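PDB 5D8N: leucine aminopeptidase A1, chloroplastic from Solanum lycopersicum, which removes N-terminal amino acids, preferably leucine, from peptides as a magnesium-dependent homohexameric aminopeptidase of the M17 family, and also acts as a protein-folding chaperone. Local coordinates for residues M365-I370 against N382-E387; K377-N382 against A484-Q489. The protein carries 1 engineered substitution. One frame throughout, in Å; residues are numbered along the deposited sequence.

Interaction 1 (M365-I370 against N382-E387); sequences MRPGDI and NNTDAE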
# COMPACT_ATOMS: atom_id res chain seq x y z
N MET A 365 -21.32 16.34 3.46
CA MET A 365 -21.57 15.54 2.26
C MET A 365 -20.85 14.20 2.35
O MET A 365 -19.76 14.12 2.88
CB MET A 365 -21.10 16.32 1.03
CG MET A 365 -21.23 15.57 -0.28
SD MET A 365 -20.95 16.62 -1.72
CE MET A 365 -19.31 17.25 -1.41
N ARG A 366 -21.49 13.14 1.87
CA ARG A 366 -20.90 11.81 1.83
C ARG A 366 -20.44 11.51 0.42
O ARG A 366 -21.07 11.94 -0.52
CB ARG A 366 -21.96 10.77 2.23
CG ARG A 366 -22.53 10.88 3.64
CD ARG A 366 -24.00 10.52 3.66
NE ARG A 366 -24.78 11.57 3.03
CZ ARG A 366 -25.35 12.58 3.67
NH1 ARG A 366 -25.59 12.47 4.97
NH2 ARG A 366 -25.67 13.69 3.00
N PRO A 367 -19.47 10.60 0.27
CA PRO A 367 -19.20 10.10 -1.06
C PRO A 367 -20.46 9.45 -1.59
O PRO A 367 -21.11 8.74 -0.83
CB PRO A 367 -18.06 9.08 -0.85
CG PRO A 367 -17.95 8.85 0.60
CD PRO A 367 -18.55 10.05 1.28
N GLY A 368 -20.70 9.57 -2.90
CA GLY A 368 -21.92 9.02 -3.52
C GLY A 368 -23.09 10.00 -3.58
O GLY A 368 -24.04 9.82 -4.34
N ASP A 369 -23.06 11.03 -2.74
CA ASP A 369 -24.11 12.02 -2.75
C ASP A 369 -24.26 12.62 -4.14
O ASP A 369 -23.28 12.76 -4.87
CB ASP A 369 -23.84 13.15 -1.75
CG ASP A 369 -24.13 12.75 -0.30
OD1 ASP A 369 -24.57 11.62 -0.03
OD2 ASP A 369 -23.97 13.63 0.57
N ILE A 370 -25.47 13.07 -4.45
CA ILE A 370 -25.70 13.71 -5.74
C ILE A 370 -26.14 15.14 -5.49
O ILE A 370 -27.10 15.37 -4.76
CB ILE A 370 -26.79 12.99 -6.54
CG1 ILE A 370 -26.32 11.60 -6.97
CG2 ILE A 370 -27.14 13.81 -7.77
CD1 ILE A 370 -27.43 10.74 -7.54
N ASN A 382 -18.27 10.96 -6.63
CA ASN A 382 -17.62 9.67 -6.42
C ASN A 382 -16.32 9.79 -5.63
O ASN A 382 -15.81 8.78 -5.15
CB ASN A 382 -17.35 8.94 -7.74
CG ASN A 382 -16.39 9.70 -8.63
OD1 ASN A 382 -16.56 10.89 -8.85
ND2 ASN A 382 -15.48 8.99 -9.27
N ASN A 383 -15.80 11.01 -5.49
CA ASN A 383 -14.54 11.19 -4.77
C ASN A 383 -14.54 12.49 -3.98
O ASN A 383 -14.50 13.57 -4.58
CB ASN A 383 -13.39 11.19 -5.77
CG ASN A 383 -12.02 11.30 -5.12
OD1 ASN A 383 -11.82 10.94 -3.97
ND2 ASN A 383 -11.07 11.79 -5.89
N THR A 384 -14.54 12.38 -2.66
CA THR A 384 -14.57 13.55 -1.77
C THR A 384 -13.24 14.28 -1.62
O THR A 384 -13.19 15.37 -1.05
CB THR A 384 -15.09 13.18 -0.37
OG1 THR A 384 -14.31 12.11 0.16
CG2 THR A 384 -16.58 12.79 -0.45
N ASP A 385 -12.21 13.80 -2.30
CA ASP A 385 -10.95 14.52 -2.39
C ASP A 385 -10.91 15.47 -3.59
O ASP A 385 -9.95 16.23 -3.76
CB ASP A 385 -9.78 13.53 -2.52
CG ASP A 385 -9.49 12.78 -1.22
OD1 ASP A 385 -9.96 13.18 -0.13
OD2 ASP A 385 -8.80 11.74 -1.33
N ALA A 386 -11.95 15.44 -4.41
CA ALA A 386 -12.07 16.40 -5.50
C ALA A 386 -13.29 17.30 -5.37
O ALA A 386 -14.07 17.46 -6.31
CB ALA A 386 -12.07 15.65 -6.83
N GLU A 387 -13.44 17.95 -4.23
CA GLU A 387 -14.61 18.77 -3.96
C GLU A 387 -14.41 20.21 -4.40
O GLU A 387 -15.37 20.95 -4.61
CB GLU A 387 -14.99 18.68 -2.48
CG GLU A 387 -15.53 17.31 -2.11
CD GLU A 387 -16.11 17.20 -0.70
OE1 GLU A 387 -16.19 18.20 0.04
OE2 GLU A 387 -16.49 16.06 -0.33
O HOH W 1 -17.38 15.59 1.96
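The magnesium-site loop of the M17 catalytic domain brings E387 up against M365. E387 is a binding residue for both catalytic magnesium ions, and D385 for the second. The methyl CE of M365 lies 3.2 Å from OE2 of E387 and 3.3 Å from its CD. The two side chains come from opposite directions. M365 is extended until its last torsion (chi3 58°), which bends the methyl toward the carboxylate. A water 2.9 Å from O of M365 also lies close to OE2 of E387; that second approach is too short to be read as a certain bond. Beside this, the methyl CG2 of T384 packs on the proline ring, 3.8 Å from CD of P367.

The 365-370 segment contains a type II beta turn from R366 to D369. G368 takes its third position, where a CB would press on O of P367. R366 grips D369 side-on: NE is 3.1 Å from OD1, and NH2 is 3.0 Å from OD2. The backbone N of R366 reaches OD2 of D369 from the face opposite to NH2, 2.8 Å away. NH1 of R366 forms a salt bridge with E357 of the second subunit. The 382-387 side carries most of the NTDAEGRL signature of cytosol aminopeptidases.

Interaction 2 (K377-N382 against A484-Q489); sequences KTIEVN and ALFLKQ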
# COMPACT_ATOMS: atom_id res chain seq x y z
N LYS A 377 -27.46 21.15 -13.41
CA LYS A 377 -26.80 19.87 -13.71
C LYS A 377 -26.50 19.14 -12.42
O LYS A 377 -26.15 19.76 -11.42
CB LYS A 377 -25.51 20.06 -14.52
CG LYS A 377 -25.78 20.66 -15.88
CD LYS A 377 -24.54 20.73 -16.74
CE LYS A 377 -24.86 21.41 -18.05
NZ LYS A 377 -23.66 21.53 -18.90
N THR A 378 -26.63 17.81 -12.46
CA THR A 378 -26.41 16.99 -11.27
C THR A 378 -25.07 16.29 -11.31
O THR A 378 -24.60 15.88 -12.39
CB THR A 378 -27.50 15.92 -11.13
OG1 THR A 378 -27.61 15.17 -12.35
CG2 THR A 378 -28.82 16.56 -10.86
N ILE A 379 -24.43 16.20 -10.15
CA ILE A 379 -23.09 15.64 -10.03
C ILE A 379 -23.05 14.58 -8.97
O ILE A 379 -23.44 14.82 -7.82
CB ILE A 379 -22.07 16.74 -9.62
CG1 ILE A 379 -22.12 17.89 -10.63
CG2 ILE A 379 -20.66 16.18 -9.54
CD1 ILE A 379 -21.79 19.21 -9.98
N GLU A 380 -22.69 13.38 -9.38
CA GLU A 380 -22.46 12.30 -8.44
C GLU A 380 -21.05 12.38 -7.88
O GLU A 380 -20.07 12.37 -8.62
CB GLU A 380 -22.66 10.93 -9.08
CG GLU A 380 -22.35 9.78 -8.13
CD GLU A 380 -22.52 8.41 -8.78
OE1 GLU A 380 -22.43 8.28 -10.03
OE2 GLU A 380 -22.84 7.51 -7.97
N VAL A 381 -20.95 12.54 -6.58
CA VAL A 381 -19.65 12.84 -5.99
C VAL A 381 -18.99 11.52 -5.67
O VAL A 381 -19.11 11.01 -4.58
CB VAL A 381 -19.80 13.76 -4.76
CG1 VAL A 381 -18.44 14.03 -4.14
CG2 VAL A 381 -20.44 15.07 -5.15
N ASN A 382 -18.27 10.96 -6.63
CA ASN A 382 -17.62 9.67 -6.42
C ASN A 382 -16.32 9.79 -5.63
O ASN A 382 -15.81 8.78 -5.15
CB ASN A 382 -17.35 8.94 -7.74
CG ASN A 382 -16.39 9.70 -8.63
OD1 ASN A 382 -16.56 10.89 -8.85
ND2 ASN A 382 -15.48 8.99 -9.27
N ALA A 484 -10.63 19.72 -16.26
CA ALA A 484 -11.00 20.85 -17.12
C ALA A 484 -12.33 20.63 -17.84
O ALA A 484 -13.17 21.53 -17.92
CB ALA A 484 -9.89 21.14 -18.11
N LEU A 485 -12.54 19.41 -18.32
CA LEU A 485 -13.78 19.08 -19.02
C LEU A 485 -14.97 19.14 -18.07
O LEU A 485 -16.04 19.65 -18.44
CB LEU A 485 -13.70 17.70 -19.64
CG LEU A 485 -12.71 17.49 -20.79
CD1 LEU A 485 -12.64 16.02 -21.16
CD2 LEU A 485 -13.11 18.28 -22.00
N PHE A 486 -14.75 18.80 -16.81
CA PHE A 486 -15.77 18.96 -15.79
C PHE A 486 -16.20 20.41 -15.64
O PHE A 486 -17.39 20.74 -15.68
CB PHE A 486 -15.32 18.36 -14.46
CG PHE A 486 -16.27 18.59 -13.34
CD1 PHE A 486 -16.21 19.75 -12.57
CD2 PHE A 486 -17.18 17.61 -13.00
CE1 PHE A 486 -17.08 19.93 -11.50
CE2 PHE A 486 -18.06 17.79 -11.94
CZ PHE A 486 -18.09 19.00 -11.27
N LEU A 487 -15.22 21.29 -15.49
CA LEU A 487 -15.49 22.69 -15.27
C LEU A 487 -16.21 23.33 -16.46
O LEU A 487 -17.06 24.19 -16.27
CB LEU A 487 -14.22 23.46 -14.98
CG LEU A 487 -13.52 23.09 -13.67
CD1 LEU A 487 -12.18 23.83 -13.58
CD2 LEU A 487 -14.40 23.42 -12.48
N LYS A 488 -15.89 22.87 -17.65
CA LYS A 488 -16.51 23.35 -18.87
C LYS A 488 -18.03 23.18 -18.87
O LYS A 488 -18.73 23.91 -19.56
CB LYS A 488 -15.94 22.59 -20.06
CG LYS A 488 -16.41 23.06 -21.44
CD LYS A 488 -15.62 22.35 -22.53
CE LYS A 488 -16.09 22.66 -23.94
NZ LYS A 488 -17.16 21.69 -24.30
N GLN A 489 -18.54 22.20 -18.13
CA GLN A 489 -19.96 21.93 -18.08
C GLN A 489 -20.69 23.10 -17.43
O GLN A 489 -21.92 23.13 -17.40
CB GLN A 489 -20.24 20.65 -17.27
CG GLN A 489 -19.81 19.36 -17.95
CD GLN A 489 -20.74 18.96 -19.07
OE1 GLN A 489 -21.97 19.07 -18.95
NE2 GLN A 489 -20.16 18.61 -20.19
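K377 runs fully extended beyond CG (chi2 -175°), while Q489 bends back at its second torsion (chi2 -75°), and this puts the amine of K377 beside both oxygens of Q489. The contact sets strand 378-380, the middle strand of a small three-stranded sheet, against the segment on helix 479-488. NZ of K377 donates to the backbone O of Q489 at 2.8 Å, in the carbonyl plane and on a lone pair. It also donates to OE1 of Q489 at 3.0 Å, this time from above the amide carbonyl plane, 47° out of it. The two side chains cross at about a right angle. The O of Q489 has a further weak bond from ND2 of N375. A methionine here would remove the ammonium group, and O and OE1 of Q489 would probably lose this donor, leaving the amide freer to turn.

The apolar half is formed by I379 and F486, both buried. The F486 ring also meets the ring of F490 and touches R389, a predicted active-site residue. I379 comes at the ring edge: its CG2 lies in the ring plane, 3.9 Å from CE2 of F486, and its CD1 lies 3.9 Å from CZ of F486.

Overall arrangement
The centres of interactions 1 and 2 lie 12 Å apart, within the catalytic domain. Their segments alternate along the chain: 365-370, 377-382, 382-387, then 484-489 about a hundred residues later. N382 belongs to both. Antiparallel strands 370-372 and 378-380 connect the two contacts. N of G368 is 2.7 Å from O of V381, and O of D369 is 2.9 Å from N of V381, both probable hydrogen bonds. The chain thus passes from the strand held beside helix 479-488 into the magnesium-site loop, and then into helix 388-401. Both contacts also touch the second subunit, so this part of the active-site surroundings borders the subunit interface of the hexamer.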